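PDB 2B33: protein synthesis inhibitor, putative from Thermotoga maritima, which is a putative endoribonuclease of the RutC (YjgF-like) family, which may have deaminase activity and can bind calcium. Local coordinates for residues P46-T51 against T63-E68; G57-K62 against Q98-V103. One frame throughout, in Å; residues are numbered along the deposited sequence.

Interaction 1: P46-T51 against T63-E68. With EDO (1,2-ethanediol), chain D.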
# COMPACT_ATOMS: atom_id res chain seq x y z
N PRO A 46 3.44 11.58 -13.57
CA PRO A 46 4.22 12.60 -14.29
C PRO A 46 3.37 13.69 -14.95
O PRO A 46 3.22 13.70 -16.17
CB PRO A 46 5.02 11.77 -15.31
CG PRO A 46 4.22 10.56 -15.53
CD PRO A 46 3.53 10.27 -14.23
N ILE A 47 2.84 14.58 -14.12
CA ILE A 47 2.05 15.73 -14.55
C ILE A 47 2.77 16.98 -14.09
O ILE A 47 3.26 17.03 -12.96
CB ILE A 47 0.60 15.70 -13.97
CG1 ILE A 47 -0.27 14.76 -14.81
CG2 ILE A 47 -0.05 17.11 -13.98
CD1 ILE A 47 -1.69 14.58 -14.33
N ASP A 48 2.84 17.97 -14.98
CA ASP A 48 3.44 19.25 -14.66
C ASP A 48 2.40 20.08 -13.88
O ASP A 48 1.30 20.29 -14.39
CB ASP A 48 3.86 19.96 -15.95
CG ASP A 48 4.67 21.21 -15.69
OD1 ASP A 48 4.09 22.23 -15.26
OD2 ASP A 48 5.88 21.19 -15.97
N PRO A 49 2.73 20.52 -12.65
CA PRO A 49 1.81 21.31 -11.81
C PRO A 49 1.26 22.63 -12.39
O PRO A 49 0.18 23.06 -11.99
CB PRO A 49 2.64 21.65 -10.58
CG PRO A 49 3.71 20.66 -10.55
CD PRO A 49 4.00 20.26 -11.94
N GLU A 50 2.02 23.27 -13.29
CA GLU A 50 1.64 24.55 -13.88
C GLU A 50 0.80 24.42 -15.16
O GLU A 50 -0.21 25.13 -15.32
CB GLU A 50 2.90 25.38 -14.20
CG GLU A 50 3.72 25.79 -12.98
N THR A 51 1.22 23.55 -16.07
CA THR A 51 0.50 23.35 -17.34
C THR A 51 -0.56 22.24 -17.27
O THR A 51 -1.44 22.18 -18.13
CB THR A 51 1.44 23.14 -18.58
OG1 THR A 51 0.66 22.79 -19.73
CG2 THR A 51 2.47 22.07 -18.38
N THR A 63 9.96 10.00 -14.18
CA THR A 63 10.29 9.72 -12.78
C THR A 63 10.73 10.99 -12.05
O THR A 63 10.44 11.16 -10.86
CB THR A 63 11.43 8.68 -12.67
OG1 THR A 63 11.08 7.51 -13.41
CG2 THR A 63 11.70 8.29 -11.21
N GLU A 64 11.44 11.85 -12.76
CA GLU A 64 11.88 13.13 -12.20
C GLU A 64 10.69 13.99 -11.79
O GLU A 64 10.70 14.60 -10.73
CB GLU A 64 12.71 13.89 -13.24
CG GLU A 64 13.28 15.22 -12.75
CD GLU A 64 14.03 15.98 -13.83
OE1 GLU A 64 13.74 15.80 -15.03
OE2 GLU A 64 14.89 16.80 -13.46
N ARG A 65 9.69 14.05 -12.67
CA ARG A 65 8.46 14.81 -12.44
C ARG A 65 7.68 14.25 -11.26
O ARG A 65 7.26 15.00 -10.38
CB ARG A 65 7.60 14.79 -13.71
CG ARG A 65 6.37 15.68 -13.72
CD ARG A 65 6.72 17.16 -13.64
NE ARG A 65 6.90 17.64 -12.27
CZ ARG A 65 7.34 18.86 -11.92
NH1 ARG A 65 7.68 19.76 -12.84
NH2 ARG A 65 7.45 19.18 -10.63
N VAL A 66 7.50 12.93 -11.23
CA VAL A 66 6.83 12.24 -10.12
C VAL A 66 7.51 12.55 -8.77
O VAL A 66 6.83 12.88 -7.80
CB VAL A 66 6.79 10.70 -10.32
CG1 VAL A 66 6.30 10.00 -9.07
CG2 VAL A 66 5.91 10.31 -11.49
N LEU A 67 8.83 12.41 -8.73
CA LEU A 67 9.59 12.67 -7.51
C LEU A 67 9.63 14.15 -7.14
O LEU A 67 9.72 14.48 -5.96
CB LEU A 67 11.00 12.08 -7.61
CG LEU A 67 11.05 10.55 -7.68
CD1 LEU A 67 12.42 10.07 -8.07
CD2 LEU A 67 10.62 9.91 -6.37
N GLU A 68 9.59 15.03 -8.15
CA GLU A 68 9.50 16.47 -7.89
C GLU A 68 8.14 16.83 -7.30
O GLU A 68 8.06 17.68 -6.41
CB GLU A 68 9.77 17.31 -9.15
CG GLU A 68 11.25 17.50 -9.49
CD GLU A 68 12.03 18.30 -8.42
OE1 GLU A 68 11.49 19.28 -7.86
OE2 GLU A 68 13.20 17.95 -8.15
C1 EDO D . 17.61 15.10 -11.68
O1 EDO D . 16.39 15.79 -11.42
C2 EDO D . 17.38 13.59 -11.53
O2 EDO D . 18.01 12.88 -12.61
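R65 reaches from helix 59-76 to the loop that follows strand 38-44, where P46, I47, D48 and P49 line its path in this YjgF-like fold. The apolar contact is at the start of the loop: CG2 of V66 lies 3.6 Å from CD of P46, the side chains side by side and pointing the same way, with I129 of strand 129-136 touching both. R65, with CG anti to the backbone N (chi1 -173°) and its chain bent at chi2 and chi3, passes its CG 3.5 Å from I47 O, a carbonyl that takes a hydrogen bond from N69 ND2. Its guanidinium turns in against P49, whose CD sits 3.6 Å above the guanidinium plane, over its centre. The charged contact is loose: OD2 of D48 and NH1 of R65 make a long salt bridge of 3.9 Å, carboxylate and guanidinium planes 73° apart. D48 and E50 bind calcium in this protein, though no ion is bound here. The other carboxylate oxygen folds the loop into an Asx turn: D48 OD1 accepts from E50 N at 3.0 Å and, from the opposite face of the carboxylate plane, from T51 N at 3.3 Å.

Interaction 2: G57-K62 against Q98-V103; sequences GTIEEK and QRVNEV
E60 starts with CG anti to its carbonyl carbon and bends at chi2 (90°), which swings its carboxylate across the aliphatic chain of R99; R99, likewise with CG anti to the carbonyl carbon, bends at chi3 (-69°) and carries its guanidinium over I59. OE2 of E60 lies 3.4 Å from R99 CG and equally near CD, so the carboxylate meets methylenes rather than N-H groups. Its plane stands 84° from that of the guanidinium, and no direct salt bridge forms. A water joins the charges instead, donating to E60 OE1 at 2.8 Å and accepting from R99 NH1 at 2.9 Å. E102 OE1 stands 4.1 Å from E60 OE2, a like-charge approach that the nearby arginine may soften. Nearer the backbone, CB of E60 packs 3.5 Å from V103 CG2, the side chains crossing at about a right angle. I59 works with two branches: CG2 lies 3.6 Å above one face of the R99 guanidinium, toward its rim, while CG1 meets V100 CG2 at 4.0 Å. Cutting E60 back to an alanine takes away its CG and carboxylate, which would probably leave the bridging water without this acceptor, uncover the R99 methylenes and thin the packing on V103 CG2. T58 and E61 form a capping box at the helix start, E61 N donating to T58 OG1, with a weak return bond from T58 N to E61 OE1. The contact joins the first turn of helix 59-76 to helix 97-108; Y96 touches I59, T63 meets V100 and V103, and F117 of strand 114-119 packs against V100.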
# COMPACT_ATOMS: atom_id res chain seq x y z
N GLY A 57 8.23 11.85 -22.84
CA GLY A 57 9.66 11.73 -23.12
C GLY A 57 10.22 10.45 -22.52
O GLY A 57 9.56 9.42 -22.57
N THR A 58 11.41 10.50 -21.93
CA THR A 58 12.01 9.29 -21.35
C THR A 58 11.43 8.96 -19.98
O THR A 58 10.78 9.79 -19.35
CB THR A 58 13.55 9.38 -21.20
OG1 THR A 58 13.89 10.35 -20.20
CG2 THR A 58 14.21 9.74 -22.52
N ILE A 59 11.66 7.73 -19.53
CA ILE A 59 11.17 7.30 -18.22
C ILE A 59 11.91 8.01 -17.07
O ILE A 59 11.37 8.15 -15.98
CB ILE A 59 11.20 5.74 -18.07
CG1 ILE A 59 10.32 5.27 -16.90
CG2 ILE A 59 12.63 5.19 -17.94
CD1 ILE A 59 8.83 5.57 -17.05
N GLU A 60 13.14 8.46 -17.33
CA GLU A 60 13.90 9.24 -16.36
C GLU A 60 13.22 10.61 -16.14
O GLU A 60 13.07 11.05 -15.01
CB GLU A 60 15.35 9.42 -16.79
CG GLU A 60 16.21 8.13 -16.79
CD GLU A 60 16.22 7.36 -18.12
OE1 GLU A 60 15.23 7.39 -18.89
OE2 GLU A 60 17.24 6.69 -18.38
N GLU A 61 12.80 11.24 -17.23
CA GLU A 61 12.08 12.52 -17.20
C GLU A 61 10.73 12.39 -16.50
O GLU A 61 10.31 13.31 -15.80
CB GLU A 61 11.91 13.06 -18.63
CG GLU A 61 13.24 13.48 -19.26
CD GLU A 61 13.13 13.91 -20.71
OE1 GLU A 61 12.07 13.68 -21.34
OE2 GLU A 61 14.12 14.47 -21.23
N LYS A 62 10.04 11.27 -16.71
CA LYS A 62 8.75 11.03 -16.05
C LYS A 62 8.93 10.77 -14.55
O LYS A 62 8.16 11.28 -13.74
CB LYS A 62 8.00 9.89 -16.73
CG LYS A 62 7.56 10.25 -18.16
CD LYS A 62 7.03 9.07 -18.92
CE LYS A 62 6.82 9.43 -20.38
NZ LYS A 62 6.52 8.26 -21.23
N GLN A 98 15.66 -0.43 -13.67
CA GLN A 98 17.03 0.12 -13.61
C GLN A 98 17.07 1.65 -13.74
O GLN A 98 17.66 2.33 -12.90
CB GLN A 98 17.96 -0.53 -14.66
CG GLN A 98 18.58 -1.90 -14.27
CD GLN A 98 17.57 -3.05 -14.06
OE1 GLN A 98 16.50 -3.10 -14.69
NE2 GLN A 98 17.93 -4.00 -13.19
N ARG A 99 16.41 2.17 -14.77
CA ARG A 99 16.36 3.61 -15.04
C ARG A 99 15.56 4.41 -14.00
O ARG A 99 15.91 5.55 -13.71
CB ARG A 99 15.83 3.88 -16.45
CG ARG A 99 16.82 3.46 -17.54
CD ARG A 99 16.19 3.52 -18.93
NE ARG A 99 15.15 2.50 -19.10
CZ ARG A 99 14.22 2.49 -20.06
NH1 ARG A 99 14.15 3.44 -20.97
NH2 ARG A 99 13.34 1.51 -20.10
N VAL A 100 14.48 3.83 -13.47
CA VAL A 100 13.69 4.48 -12.43
C VAL A 100 14.55 4.57 -11.16
O VAL A 100 14.59 5.62 -10.53
CB VAL A 100 12.35 3.74 -12.12
CG1 VAL A 100 11.70 4.25 -10.81
CG2 VAL A 100 11.36 3.89 -13.28
N ASN A 101 15.23 3.48 -10.82
CA ASN A 101 16.13 3.45 -9.66
C ASN A 101 17.25 4.49 -9.76
O ASN A 101 17.65 5.06 -8.75
CB ASN A 101 16.77 2.07 -9.47
CG ASN A 101 15.79 1.03 -8.93
OD1 ASN A 101 14.59 1.26 -8.83
ND2 ASN A 101 16.32 -0.13 -8.58
N GLU A 102 17.74 4.70 -10.98
CA GLU A 102 18.81 5.66 -11.26
C GLU A 102 18.39 7.07 -10.84
O GLU A 102 19.12 7.76 -10.13
CB GLU A 102 19.14 5.60 -12.76
CG GLU A 102 20.34 6.39 -13.25
CD GLU A 102 20.64 6.13 -14.72
OE1 GLU A 102 19.81 5.52 -15.43
OE2 GLU A 102 21.73 6.53 -15.19
N VAL A 103 17.20 7.48 -11.26
CA VAL A 103 16.64 8.80 -10.90
C VAL A 103 16.22 8.82 -9.41
O VAL A 103 16.45 9.81 -8.72
CB VAL A 103 15.43 9.19 -11.80
CG1 VAL A 103 14.88 10.55 -11.40
CG2 VAL A 103 15.82 9.18 -13.28
O HOH W 1 14.95 6.24 -21.43

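Helix 59-76 takes part in both contacts, turning one side to the loop after strand 38-44 in interaction 1 and another to helix 97-108 in interaction 2. Both are partly buried, but interaction 1 lies nearer the centre of the chain, about 9 Å away against about 14 Å. Each has buried apolar side chains, P46 and V66 in one and I59, V100 and V103 in the other, and an arginine with an acid that are partly exposed. The charged pair is direct but long in interaction 1, where the acid is a calcium-binding aspartate, and water-mediated between the helices. The two contacts touch, P46 CB 3.6 Å from K62 O and T63 CG2 3.9 Å from V103 CB.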